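Local coordinates for uncharacterized conserved protein YndB, AHSA1/START domain (Micromonospora chersina, PDB 6V04) that is of unknown function but is implicated in dynemicin biosynthesis and has a START/Bet v1-like fold related to that of cyclase/aromatase proteins, at residues D12-M17 with P112-S117; W28-D33 with R135-G140; Q39-L44 with A124-F129; L105-S110 with D128-L133. All coordinates share one frame; numbering follows the deposited sequence.

Interaction 1 of 4, residues D12-M17 with P112-S117; sequences DWVRVM and PGRPGS
Asp-12 and Arg-114 meet where the first strand of a START/Bet v1-like (helix-grip) domain is about to begin and the chain leaving strand 103-110 turns toward the long helix 116-139. The tight half of the contact lies on the guanidinium side. Arg-114 leaves its backbone extended, with CG anti to N (chi1 173°), and then bends at its third torsion, which carries NH2 to 2.8 Å from Asp-12 O. This hydrogen bond reaches the oxygen nearly end-on to the carbonyl but is bent at its hydrogen (144°), and the oxygen lies at the guanidinium edge, somewhat tilted from its plane. Behind it the chains are pressed together, Asp-12 CB standing 3.5 Å from Arg-114 CB. Val-14 CG2 approaches Arg-114 NH2 obliquely at 4.2 Å. Arg-114 NH1 pairs with Asp-109 in a salt bridge. The buried guanidinium thus has both a carbonyl and a carboxylate as partners, which probably offsets its charge; its chain rests on Leu-122. A leucine here has no N-H to give, and would probably leave the Asp-12 carbonyl without this donor and the buried Asp-109 carboxylate without this positive partner.

The other half is looser and reaches the surface at Pro-112 and Gly-113. The Asp-12 carboxylate does not join the arginine: OD2 stays 4.8 Å from Arg-114 NH2 and instead accepts the backbone N-H of Cys-111. Its second oxygen is linked to the turn through solvent, one water donating to Asp-12 OD1 at 2.9 Å and accepting from Gly-113 N at 3.0 Å.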
loop_
_atom_site.group_PDB
_atom_site.type_symbol
_atom_site.label_atom_id
_atom_site.label_comp_id
_atom_site.label_asym_id
_atom_site.label_seq_id
_atom_site.Cartn_x
_atom_site.Cartn_y
_atom_site.Cartn_z
ATOM N N ASP A 12 12.979 4.872 -11.730
ATOM C CA ASP A 12 12.249 4.325 -10.594
ATOM C C ASP A 12 12.476 5.101 -9.306
ATOM O O ASP A 12 11.736 4.887 -8.341
ATOM C CB ASP A 12 12.660 2.870 -10.360
ATOM C CG ASP A 12 14.123 2.736 -9.992
ATOM O OD1 ASP A 12 14.971 2.840 -10.904
ATOM O OD2 ASP A 12 14.415 2.559 -8.787
ATOM N N TRP A 13 13.459 5.996 -9.268
ATOM C CA TRP A 13 13.971 6.549 -8.018
ATOM C C TRP A 13 13.162 7.774 -7.611
ATOM O O TRP A 13 13.268 8.837 -8.228
ATOM C CB TRP A 13 15.442 6.886 -8.208
ATOM C CG TRP A 13 16.139 7.499 -7.066
ATOM C CD1 TRP A 13 15.721 7.599 -5.776
ATOM C CD2 TRP A 13 17.425 8.111 -7.127
ATOM N NE1 TRP A 13 16.682 8.249 -5.023
ATOM C CE2 TRP A 13 17.734 8.571 -5.836
ATOM C CE3 TRP A 13 18.342 8.319 -8.160
ATOM C CZ2 TRP A 13 18.931 9.220 -5.545
ATOM C CZ3 TRP A 13 19.521 8.966 -7.874
ATOM C CH2 TRP A 13 19.802 9.412 -6.571
ATOM N N VAL A 14 12.354 7.627 -6.566
ATOM C CA VAL A 14 11.561 8.727 -6.046
ATOM C C VAL A 14 12.371 9.450 -4.983
ATOM O O VAL A 14 12.943 8.817 -4.089
ATOM C CB VAL A 14 10.229 8.210 -5.479
ATOM C CG1 VAL A 14 9.521 9.317 -4.743
ATOM C CG2 VAL A 14 9.378 7.667 -6.613
ATOM N N ARG A 15 12.446 10.773 -5.098
ATOM C CA ARG A 15 13.169 11.617 -4.154
ATOM C C ARG A 15 12.240 12.737 -3.719
ATOM O O ARG A 15 11.721 13.475 -4.562
ATOM C CB ARG A 15 14.435 12.203 -4.779
ATOM C CG ARG A 15 15.483 11.193 -5.097
ATOM C CD ARG A 15 16.353 11.678 -6.251
ATOM N NE ARG A 15 15.892 11.086 -7.503
ATOM C CZ ARG A 15 15.863 11.704 -8.678
ATOM N NH1 ARG A 15 16.262 12.966 -8.796
ATOM N NH2 ARG A 15 15.418 11.050 -9.742
ATOM N N VAL A 16 12.012 12.847 -2.412
ATOM C CA VAL A 16 11.140 13.865 -1.838
ATOM C C VAL A 16 11.880 14.506 -0.673
ATOM O O VAL A 16 12.667 13.855 0.018
ATOM C CB VAL A 16 9.785 13.269 -1.385
ATOM C CG1 VAL A 16 9.070 14.198 -0.425
ATOM C CG2 VAL A 16 8.909 12.988 -2.597
ATOM N N MET A 17 11.641 15.801 -0.470
ATOM C CA MET A 17 12.283 16.546 0.602
ATOM C C MET A 17 11.249 17.403 1.316
ATOM O O MET A 17 10.246 17.816 0.729
ATOM C CB MET A 17 13.422 17.457 0.080
ATOM C CG MET A 17 14.616 16.737 -0.521
ATOM S SD MET A 17 14.384 16.236 -2.241
ATOM C CE MET A 17 16.085 16.163 -2.806
ATOM N N PRO A 112 14.252 -1.607 -8.362
ATOM C CA PRO A 112 14.612 -1.936 -9.746
ATOM C C PRO A 112 13.407 -2.425 -10.534
ATOM O O PRO A 112 12.642 -3.273 -10.063
ATOM C CB PRO A 112 15.670 -3.035 -9.583
ATOM C CG PRO A 112 16.206 -2.858 -8.208
ATOM C CD PRO A 112 15.045 -2.366 -7.380
ATOM N N GLY A 113 13.219 -1.852 -11.718
ATOM C CA GLY A 113 12.141 -2.241 -12.602
ATOM C C GLY A 113 10.785 -1.679 -12.241
ATOM O O GLY A 113 9.778 -2.124 -12.802
ATOM N N ARG A 114 10.726 -0.714 -11.335
ATOM C CA ARG A 114 9.456 -0.131 -10.934
ATOM C C ARG A 114 8.698 0.385 -12.154
ATOM O O ARG A 114 9.248 1.187 -12.920
ATOM C CB ARG A 114 9.706 1.020 -9.966
ATOM C CG ARG A 114 8.476 1.819 -9.591
ATOM C CD ARG A 114 8.846 2.797 -8.505
ATOM N NE ARG A 114 8.887 2.135 -7.210
ATOM C CZ ARG A 114 9.615 2.528 -6.170
ATOM N NH1 ARG A 114 9.525 1.852 -5.031
ATOM N NH2 ARG A 114 10.431 3.573 -6.257
ATOM N N PRO A 115 7.442 -0.019 -12.357
ATOM C CA PRO A 115 6.674 0.540 -13.476
ATOM C C PRO A 115 6.591 2.057 -13.384
ATOM O O PRO A 115 6.377 2.624 -12.313
ATOM C CB PRO A 115 5.294 -0.108 -13.321
ATOM C CG PRO A 115 5.539 -1.354 -12.547
ATOM C CD PRO A 115 6.671 -1.034 -11.617
ATOM N N GLY A 116 6.769 2.718 -14.530
ATOM C CA GLY A 116 6.592 4.159 -14.558
ATOM C C GLY A 116 5.225 4.577 -14.064
ATOM O O GLY A 116 5.071 5.653 -13.476
ATOM N N SER A 117 4.220 3.717 -14.257
ATOM C CA SER A 117 2.866 4.019 -13.812
ATOM C C SER A 117 2.761 4.132 -12.296
ATOM O O SER A 117 1.793 4.716 -11.800
ATOM C CB SER A 117 1.902 2.942 -14.313
ATOM O OG SER A 117 2.226 1.673 -13.769
HETATM O O HOH W 1 14.604 0.641 -12.696
#

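Interaction 2 of 4, residues W28-D33 with R135-G140; sequences WEAVTD and RYLETG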
loop_
_atom_site.group_PDB
_atom_site.type_symbol
_atom_site.label_atom_id
_atom_site.label_comp_id
_atom_site.label_asym_id
_atom_site.label_seq_id
_atom_site.Cartn_x
_atom_site.Cartn_y
_atom_site.Cartn_z
ATOM N N TRP A 28 14.870 14.065 14.486
ATOM C CA TRP A 28 15.327 12.687 14.643
ATOM C C TRP A 28 14.426 11.907 15.596
ATOM O O TRP A 28 14.070 10.755 15.322
ATOM C CB TRP A 28 16.767 12.660 15.146
ATOM C CG TRP A 28 17.258 11.267 15.317
ATOM C CD1 TRP A 28 17.485 10.614 16.489
ATOM C CD2 TRP A 28 17.564 10.337 14.272
ATOM N NE1 TRP A 28 17.921 9.333 16.242
ATOM C CE2 TRP A 28 17.977 9.138 14.889
ATOM C CE3 TRP A 28 17.543 10.406 12.875
ATOM C CZ2 TRP A 28 18.372 8.019 14.157
ATOM C CZ3 TRP A 28 17.928 9.287 12.151
ATOM C CH2 TRP A 28 18.338 8.113 12.795
ATOM N N GLU A 29 14.088 12.498 16.745
ATOM C CA GLU A 29 13.164 11.833 17.663
ATOM C C GLU A 29 11.825 11.578 16.991
ATOM O O GLU A 29 11.247 10.495 17.135
ATOM C CB GLU A 29 12.978 12.665 18.932
ATOM C CG GLU A 29 14.196 12.695 19.829
ATOM C CD GLU A 29 14.668 11.306 20.223
ATOM O OE1 GLU A 29 13.834 10.502 20.695
ATOM O OE2 GLU A 29 15.871 11.017 20.042
ATOM N N ALA A 30 11.333 12.553 16.222
ATOM C CA ALA A 30 10.009 12.421 15.620
ATOM C C ALA A 30 9.959 11.318 14.575
ATOM O O ALA A 30 8.881 10.767 14.320
ATOM C CB ALA A 30 9.577 13.754 15.006
ATOM N N VAL A 31 11.089 10.986 13.940
ATOM C CA VAL A 31 11.093 9.931 12.929
ATOM C C VAL A 31 11.620 8.598 13.449
ATOM O O VAL A 31 11.676 7.637 12.671
ATOM C CB VAL A 31 11.881 10.352 11.667
ATOM C CG1 VAL A 31 11.358 11.662 11.135
ATOM C CG2 VAL A 31 13.385 10.427 11.937
ATOM N N THR A 32 11.968 8.485 14.751
ATOM C CA THR A 32 12.452 7.221 15.318
ATOM C C THR A 32 11.683 6.735 16.541
ATOM O O THR A 32 11.490 5.525 16.682
ATOM C CB THR A 32 13.940 7.320 15.701
ATOM O OG1 THR A 32 14.156 8.418 16.606
ATOM C CG2 THR A 32 14.799 7.468 14.451
ATOM N N ASP A 33 11.293 7.623 17.451
ATOM C CA ASP A 33 10.559 7.202 18.646
ATOM C C ASP A 33 9.203 6.658 18.213
ATOM O O ASP A 33 8.419 7.403 17.619
ATOM C CB ASP A 33 10.392 8.381 19.599
ATOM C CG ASP A 33 9.703 8.002 20.909
ATOM O OD1 ASP A 33 8.997 6.979 20.945
ATOM O OD2 ASP A 33 9.872 8.743 21.904
ATOM N N ARG A 135 3.384 18.904 9.827
ATOM C CA ARG A 135 2.232 19.319 10.629
ATOM C C ARG A 135 2.418 18.939 12.094
ATOM O O ARG A 135 2.145 19.737 12.997
ATOM C CB ARG A 135 0.966 18.672 10.076
ATOM C CG ARG A 135 0.394 19.323 8.836
ATOM C CD ARG A 135 -0.869 18.588 8.400
ATOM N NE ARG A 135 -1.898 18.580 9.444
ATOM C CZ ARG A 135 -3.030 19.283 9.413
ATOM N NH1 ARG A 135 -3.323 20.067 8.383
ATOM N NH2 ARG A 135 -3.884 19.193 10.423
ATOM N N TYR A 136 2.858 17.705 12.340
ATOM C CA TYR A 136 3.062 17.225 13.702
ATOM C C TYR A 136 4.144 18.020 14.424
ATOM O O TYR A 136 3.988 18.361 15.604
ATOM C CB TYR A 136 3.400 15.733 13.665
ATOM C CG TYR A 136 3.939 15.210 14.973
ATOM C CD1 TYR A 136 3.138 15.139 16.098
ATOM C CD2 TYR A 136 5.254 14.774 15.072
ATOM C CE1 TYR A 136 3.640 14.672 17.308
ATOM C CE2 TYR A 136 5.767 14.307 16.267
ATOM C CZ TYR A 136 4.957 14.245 17.375
ATOM O OH TYR A 136 5.483 13.778 18.564
ATOM N N LEU A 137 5.250 18.330 13.734
ATOM C CA LEU A 137 6.295 19.146 14.348
ATOM C C LEU A 137 5.804 20.555 14.650
ATOM O O LEU A 137 6.211 21.154 15.653
ATOM C CB LEU A 137 7.521 19.196 13.432
ATOM C CG LEU A 137 8.290 17.881 13.313
ATOM C CD1 LEU A 137 9.302 17.959 12.193
ATOM C CD2 LEU A 137 8.980 17.572 14.635
ATOM N N GLU A 138 4.925 21.095 13.804
ATOM C CA GLU A 138 4.440 22.458 13.996
ATOM C C GLU A 138 3.494 22.556 15.187
ATOM O O GLU A 138 3.627 23.460 16.022
ATOM C CB GLU A 138 3.744 22.933 12.720
ATOM C CG GLU A 138 3.218 24.355 12.773
ATOM C CD GLU A 138 2.397 24.713 11.550
ATOM O OE1 GLU A 138 2.268 23.858 10.648
ATOM O OE2 GLU A 138 1.874 25.846 11.493
ATOM N N THR A 139 2.525 21.644 15.278
ATOM C CA THR A 139 1.428 21.787 16.227
ATOM C C THR A 139 1.510 20.853 17.423
ATOM O O THR A 139 0.870 21.136 18.444
ATOM C CB THR A 139 0.084 21.535 15.529
ATOM O OG1 THR A 139 -0.051 20.140 15.245
ATOM C CG2 THR A 139 -0.000 22.325 14.229
ATOM N N GLY A 140 2.256 19.758 17.324
ATOM C CA GLY A 140 2.271 18.745 18.352
ATOM C C GLY A 140 1.058 17.842 18.353
ATOM O O GLY A 140 0.996 16.915 19.170
#
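Ala-30 faces Tyr-136 and Leu-137 across a small helix-helix contact, in which helix 24-32 packs against the C-terminal part of the long helix 116-139 of the START/Bet v1-like fold. The alanine points its methyl toward the long helix, and two side chains from consecutive positions there receive it. Tyr-136 presents the edge of its ring: CE2 lies 4.1 Å from Ala-30 CB, and the methyl sits close to the ring plane instead of over a face. The phenol reaches this place because CG is anti to the backbone N (chi1 167°), and its orientation is further fixed by the hydroxyl, which is hydrogen-bonded to Arg-36 NH1. Leu-137 arrives differently. Its CG lies beside the backbone N and anti to the carbonyl carbon, and the CD2 branch swings in to 3.9 Å from Ala-30 CB, while the chain also touches Glu-26 and Val-27. The contact is purely apolar, and with so small a residue as alanine between them the backbones come to 7.8 Å, measured from Ala-30 CA to Leu-137 CA. The polar bonds nearby do not cross the contact: Asp-33 caps the start of the next helix through its bond to Arg-35 N. On the far flank of helix 24-32, Thr-32 lays CG2 over one face of the Trp-28 ring, and its OG1 donates to Trp-28 O at 2.7 Å.

Interaction 3 of 4, residues Q39-L44 with A124-F129; sequences QWFGHL and AGWLDF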
loop_
_atom_site.group_PDB
_atom_site.type_symbol
_atom_site.label_atom_id
_atom_site.label_comp_id
_atom_site.label_asym_id
_atom_site.label_seq_id
_atom_site.Cartn_x
_atom_site.Cartn_y
_atom_site.Cartn_z
ATOM N N GLN A 39 2.276 9.357 15.616
ATOM C CA GLN A 39 1.469 10.569 15.552
ATOM C C GLN A 39 1.351 11.132 14.146
ATOM O O GLN A 39 0.472 11.962 13.905
ATOM C CB GLN A 39 2.041 11.644 16.479
ATOM C CG GLN A 39 2.222 11.190 17.919
ATOM C CD GLN A 39 0.951 10.674 18.525
ATOM O OE1 GLN A 39 0.905 9.562 19.058
ATOM N NE2 GLN A 39 -0.098 11.478 18.453
ATOM N N TRP A 40 2.226 10.722 13.205
ATOM C CA TRP A 40 2.173 11.250 11.846
ATOM C C TRP A 40 2.318 10.200 10.756
ATOM O O TRP A 40 1.817 10.429 9.649
ATOM C CB TRP A 40 3.265 12.331 11.652
ATOM C CG TRP A 40 4.662 11.790 11.765
ATOM C CD1 TRP A 40 5.374 11.605 12.916
ATOM C CD2 TRP A 40 5.501 11.342 10.695
ATOM N NE1 TRP A 40 6.607 11.072 12.625
ATOM C CE2 TRP A 40 6.706 10.893 11.270
ATOM C CE3 TRP A 40 5.352 11.273 9.308
ATOM C CZ2 TRP A 40 7.764 10.394 10.495
ATOM C CZ3 TRP A 40 6.414 10.771 8.542
ATOM C CH2 TRP A 40 7.581 10.322 9.146
ATOM N N PHE A 41 2.975 9.065 11.012
ATOM C CA PHE A 41 3.304 8.090 9.977
ATOM C C PHE A 41 2.486 6.814 10.131
ATOM O O PHE A 41 1.642 6.514 9.283
ATOM C CB PHE A 41 4.808 7.794 10.024
ATOM C CG PHE A 41 5.292 6.863 8.936
ATOM C CD1 PHE A 41 5.123 7.186 7.608
ATOM C CD2 PHE A 41 5.966 5.690 9.258
ATOM C CE1 PHE A 41 5.593 6.334 6.603
ATOM C CE2 PHE A 41 6.437 4.840 8.263
ATOM C CZ PHE A 41 6.233 5.157 6.944
ATOM N N GLY A 42 2.738 6.038 11.173
ATOM C CA GLY A 42 2.088 4.753 11.343
ATOM C C GLY A 42 2.610 4.106 12.600
ATOM O O GLY A 42 3.457 4.660 13.305
ATOM N N HIS A 43 2.097 2.915 12.873
ATOM C CA HIS A 43 2.424 2.190 14.090
ATOM C C HIS A 43 3.549 1.196 13.823
ATOM O O HIS A 43 3.365 0.238 13.066
ATOM C CB HIS A 43 1.197 1.456 14.624
ATOM C CG HIS A 43 1.499 0.577 15.793
ATOM N ND1 HIS A 43 1.561 1.055 17.083
ATOM C CD2 HIS A 43 1.808 -0.739 15.860
ATOM C CE1 HIS A 43 1.880 0.066 17.899
ATOM N NE2 HIS A 43 2.034 -1.033 17.184
ATOM N N LEU A 44 4.696 1.411 14.466
ATOM C CA LEU A 44 5.828 0.501 14.382
ATOM C C LEU A 44 5.688 -0.618 15.404
ATOM O O LEU A 44 5.427 -0.352 16.580
ATOM C CB LEU A 44 7.138 1.244 14.646
ATOM C CG LEU A 44 7.645 2.185 13.563
ATOM C CD1 LEU A 44 8.790 3.050 14.069
ATOM C CD2 LEU A 44 8.086 1.356 12.384
ATOM N N ALA A 124 3.563 11.173 -4.737
ATOM C CA ALA A 124 2.470 11.806 -4.010
ATOM C C ALA A 124 2.344 11.228 -2.608
ATOM O O ALA A 124 2.091 11.966 -1.645
ATOM C CB ALA A 124 1.160 11.634 -4.778
ATOM N N GLY A 125 2.531 9.910 -2.479
ATOM C CA GLY A 125 2.456 9.275 -1.173
ATOM C C GLY A 125 3.506 9.783 -0.211
ATOM O O GLY A 125 3.217 10.068 0.953
ATOM N N TRP A 126 4.747 9.912 -0.688
ATOM C CA TRP A 126 5.803 10.427 0.178
ATOM C C TRP A 126 5.629 11.912 0.470
ATOM O O TRP A 126 5.985 12.366 1.565
ATOM C CB TRP A 126 7.175 10.162 -0.451
ATOM C CG TRP A 126 7.675 8.765 -0.198
ATOM C CD1 TRP A 126 7.930 7.799 -1.124
ATOM C CD2 TRP A 126 7.976 8.190 1.072
ATOM N NE1 TRP A 126 8.366 6.657 -0.509
ATOM C CE2 TRP A 126 8.405 6.869 0.842
ATOM C CE3 TRP A 126 7.921 8.662 2.379
ATOM C CZ2 TRP A 126 8.776 6.023 1.875
ATOM C CZ3 TRP A 126 8.296 7.817 3.400
ATOM C CH2 TRP A 126 8.718 6.514 3.140
ATOM N N LEU A 127 5.075 12.686 -0.470
ATOM C CA LEU A 127 4.803 14.088 -0.176
ATOM C C LEU A 127 3.745 14.215 0.911
ATOM O O LEU A 127 3.808 15.123 1.749
ATOM C CB LEU A 127 4.358 14.823 -1.441
ATOM C CG LEU A 127 5.474 15.170 -2.432
ATOM C CD1 LEU A 127 4.871 15.764 -3.695
ATOM C CD2 LEU A 127 6.460 16.140 -1.807
ATOM N N ASP A 128 2.756 13.316 0.902
ATOM C CA ASP A 128 1.752 13.274 1.959
ATOM C C ASP A 128 2.398 12.967 3.305
ATOM O O ASP A 128 2.144 13.649 4.304
ATOM C CB ASP A 128 0.692 12.238 1.566
ATOM C CG ASP A 128 -0.299 11.945 2.666
ATOM O OD1 ASP A 128 0.057 11.207 3.601
ATOM O OD2 ASP A 128 -1.441 12.437 2.570
ATOM N N PHE A 129 3.279 11.969 3.343
ATOM C CA PHE A 129 3.891 11.598 4.611
ATOM C C PHE A 129 4.776 12.716 5.158
ATOM O O PHE A 129 4.722 13.019 6.353
ATOM C CB PHE A 129 4.689 10.304 4.446
ATOM C CG PHE A 129 3.850 9.049 4.516
ATOM C CD1 PHE A 129 2.864 8.889 5.492
ATOM C CD2 PHE A 129 4.053 8.028 3.610
ATOM C CE1 PHE A 129 2.119 7.734 5.559
ATOM C CE2 PHE A 129 3.303 6.866 3.674
ATOM C CZ PHE A 129 2.334 6.724 4.651
#
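The ring of Phe-41 directs its edge at a face of Phe-129 in a T-shaped stack, with planes at 67° and centroids 4.7 Å apart. Phe-41 CE1 stands 3.6 Å above the plane of the Phe-129 ring, over its centre, and Phe-41 CD1 comes to 3.5 Å from Phe-129 CD1. CG of Phe-41 is anti to the backbone N (chi1 -176°), which sends the ring toward helix 116-139. Its CB meanwhile lies on one face of the Trp-40 indole. Trp-40 meets the helix backbone instead: CE3 is 3.5 Å from Phe-129 O, in an oblique approach. Trp-126 is a more distant neighbour, its CZ3 4.4 Å from Phe-41 CE1. A serine in place of Phe-129 would probably leave the Phe-41 edge without its aromatic face and open a gap between the helix and segment 39-44. Outside the pair, Trp-94 makes a second edge-to-face contact with Phe-41, and Tyr-145 touches Phe-129. No hydrogen bond joins the two segments; the indole N-H groups are spent on Ala-30 O (Trp-40) and Asp-109 OD2 (Trp-126). Cohesion here therefore rests on aromatic packing and shape, and the outside bonds of the two indoles are likely to limit how those rings can turn.

Interaction 4 of 4, residues L105-S110 with D128-L133; sequences LTVDDS and DFVGRL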
loop_
_atom_site.group_PDB
_atom_site.type_symbol
_atom_site.label_atom_id
_atom_site.label_comp_id
_atom_site.label_asym_id
_atom_site.label_seq_id
_atom_site.Cartn_x
_atom_site.Cartn_y
_atom_site.Cartn_z
ATOM N N LEU A 105 14.652 16.915 5.675
ATOM C CA LEU A 105 14.549 15.468 5.562
ATOM C C LEU A 105 14.457 15.121 4.083
ATOM O O LEU A 105 13.580 15.630 3.378
ATOM C CB LEU A 105 13.328 14.935 6.314
ATOM C CG LEU A 105 12.898 13.502 5.992
ATOM C CD1 LEU A 105 13.901 12.525 6.522
ATOM C CD2 LEU A 105 11.516 13.214 6.577
ATOM N N THR A 106 15.355 14.260 3.620
ATOM C CA THR A 106 15.351 13.770 2.251
ATOM C C THR A 106 14.969 12.298 2.259
ATOM O O THR A 106 15.608 11.496 2.949
ATOM C CB THR A 106 16.728 13.954 1.602
ATOM O OG1 THR A 106 17.099 15.335 1.643
ATOM C CG2 THR A 106 16.727 13.479 0.151
ATOM N N VAL A 107 13.940 11.947 1.491
ATOM C CA VAL A 107 13.481 10.571 1.358
ATOM C C VAL A 107 13.873 10.060 -0.016
ATOM O O VAL A 107 13.539 10.679 -1.033
ATOM C CB VAL A 107 11.961 10.449 1.538
ATOM C CG1 VAL A 107 11.535 8.995 1.312
ATOM C CG2 VAL A 107 11.542 10.940 2.918
ATOM N N ASP A 108 14.580 8.932 -0.037
ATOM C CA ASP A 108 14.882 8.177 -1.244
ATOM C C ASP A 108 14.087 6.880 -1.233
ATOM O O ASP A 108 14.045 6.190 -0.214
ATOM C CB ASP A 108 16.366 7.823 -1.312
ATOM C CG ASP A 108 17.258 9.026 -1.472
ATOM O OD1 ASP A 108 17.087 9.764 -2.459
ATOM O OD2 ASP A 108 18.146 9.211 -0.611
ATOM N N ASP A 109 13.482 6.529 -2.369
ATOM C CA ASP A 109 12.722 5.282 -2.486
ATOM C C ASP A 109 12.968 4.739 -3.885
ATOM O O ASP A 109 12.503 5.330 -4.862
ATOM C CB ASP A 109 11.225 5.521 -2.231
ATOM C CG ASP A 109 10.389 4.252 -2.288
ATOM O OD1 ASP A 109 10.797 3.273 -2.945
ATOM O OD2 ASP A 109 9.276 4.245 -1.681
ATOM N N SER A 110 13.734 3.650 -3.994
ATOM C CA SER A 110 14.019 3.055 -5.285
ATOM C C SER A 110 13.677 1.572 -5.285
ATOM O O SER A 110 13.637 0.912 -4.240
ATOM C CB SER A 110 15.490 3.268 -5.682
ATOM O OG SER A 110 16.359 2.786 -4.680
ATOM N N ASP A 128 2.756 13.316 0.902
ATOM C CA ASP A 128 1.752 13.274 1.959
ATOM C C ASP A 128 2.398 12.967 3.305
ATOM O O ASP A 128 2.144 13.649 4.304
ATOM C CB ASP A 128 0.692 12.238 1.566
ATOM C CG ASP A 128 -0.299 11.945 2.666
ATOM O OD1 ASP A 128 0.057 11.207 3.601
ATOM O OD2 ASP A 128 -1.441 12.437 2.570
ATOM N N PHE A 129 3.279 11.969 3.343
ATOM C CA PHE A 129 3.891 11.598 4.611
ATOM C C PHE A 129 4.776 12.716 5.158
ATOM O O PHE A 129 4.722 13.019 6.353
ATOM C CB PHE A 129 4.689 10.304 4.446
ATOM C CG PHE A 129 3.850 9.049 4.516
ATOM C CD1 PHE A 129 2.864 8.889 5.492
ATOM C CD2 PHE A 129 4.053 8.028 3.610
ATOM C CE1 PHE A 129 2.119 7.734 5.559
ATOM C CE2 PHE A 129 3.303 6.866 3.674
ATOM C CZ PHE A 129 2.334 6.724 4.651
ATOM N N VAL A 130 5.602 13.351 4.315
ATOM C CA VAL A 130 6.444 14.410 4.866
ATOM C C VAL A 130 5.601 15.633 5.215
ATOM O O VAL A 130 5.935 16.382 6.139
ATOM C CB VAL A 130 7.625 14.765 3.934
ATOM C CG1 VAL A 130 8.471 13.525 3.690
ATOM C CG2 VAL A 130 7.178 15.388 2.610
ATOM N N GLY A 131 4.455 15.820 4.552
ATOM C CA GLY A 131 3.556 16.883 4.957
ATOM C C GLY A 131 2.951 16.636 6.323
ATOM O O GLY A 131 2.718 17.582 7.083
ATOM N N ARG A 132 2.710 15.366 6.663
ATOM C CA ARG A 132 2.187 15.043 7.987
ATOM C C ARG A 132 3.269 15.200 9.049
ATOM O O ARG A 132 2.997 15.687 10.151
ATOM C CB ARG A 132 1.604 13.621 7.992
ATOM C CG ARG A 132 0.367 13.492 7.110
ATOM C CD ARG A 132 -0.233 12.095 7.034
ATOM N NE ARG A 132 -1.174 12.063 5.922
ATOM C CZ ARG A 132 -2.433 12.488 5.981
ATOM N NH1 ARG A 132 -2.948 12.940 7.122
ATOM N NH2 ARG A 132 -3.173 12.449 4.889
ATOM N N LEU A 133 4.515 14.835 8.728
ATOM C CA LEU A 133 5.608 15.093 9.657
ATOM C C LEU A 133 5.682 16.575 9.995
ATOM O O LEU A 133 5.803 16.951 11.165
ATOM C CB LEU A 133 6.941 14.614 9.070
ATOM C CG LEU A 133 8.166 14.954 9.919
ATOM C CD1 LEU A 133 8.103 14.294 11.289
ATOM C CD2 LEU A 133 9.416 14.504 9.176
#
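Leu-105 and Val-107, alternate residues on one face of strand 103-110, meet Val-130 and Leu-133 of helix 116-139 through apolar contacts alone. The closest joins branch ends, Leu-105 CD2 to Leu-133 CD2 at 3.6 Å, the two leucines crossing at a slant. Both have CG anti to the backbone N (165° in Leu-105, 175° in Leu-133), which carries their branches into the interface. Val-130 CG1 serves two partners, 4.2 Å from Leu-105 CD2 and 4.1 Å from Val-107 CG2; the valine side chains pass alongside each other, pointing opposite ways.

One charged pair lies within the helix. Arg-132 grips Asp-128 side-on: NE donates to OD1 at 2.8 Å in the guanidinium plane, and NH2 donates to the syn lone pair of OD2 at 2.9 Å, but the groups are not coplanar, NE standing off the carboxylate plane. The backbone hydrogen bonds of the strand go to its sheet neighbours, Val-107 pairing with Val-16 and Thr-106 with Thr-95.

The axes of the two short segments run nearly antiparallel, 156° between their directions, and approach to 10.7 Å. A long helix lying on a curved antiparallel sheet, with leucine and valine side chains between them, is the helix-grip arrangement of START/Bet v1-like domains.

Interactions 3, 4 and 2 follow one another along helix 116-139, 3 and 4 overlapping at Asp-128 and Phe-129 with centres about 7 Å apart; interaction 1 holds the loop that leads into it. Interaction 1 is partly buried and the one with a cross-segment hydrogen bond and a water bridge. Interactions 2, 3 and 4 are buried and bring no such bond across: leucine and valine packing against the sheet in 4, aromatic stacking in 3, a single methyl against a tyrosine edge and a leucine branch in 2. Interactions 1 and 4 hold neighbouring strands 14-20 and 103-110. Packing of Val-16 on Leu-127 joins 1 to 3, and that of Ala-30 and Val-31 on Leu-133 joins 2 to 4.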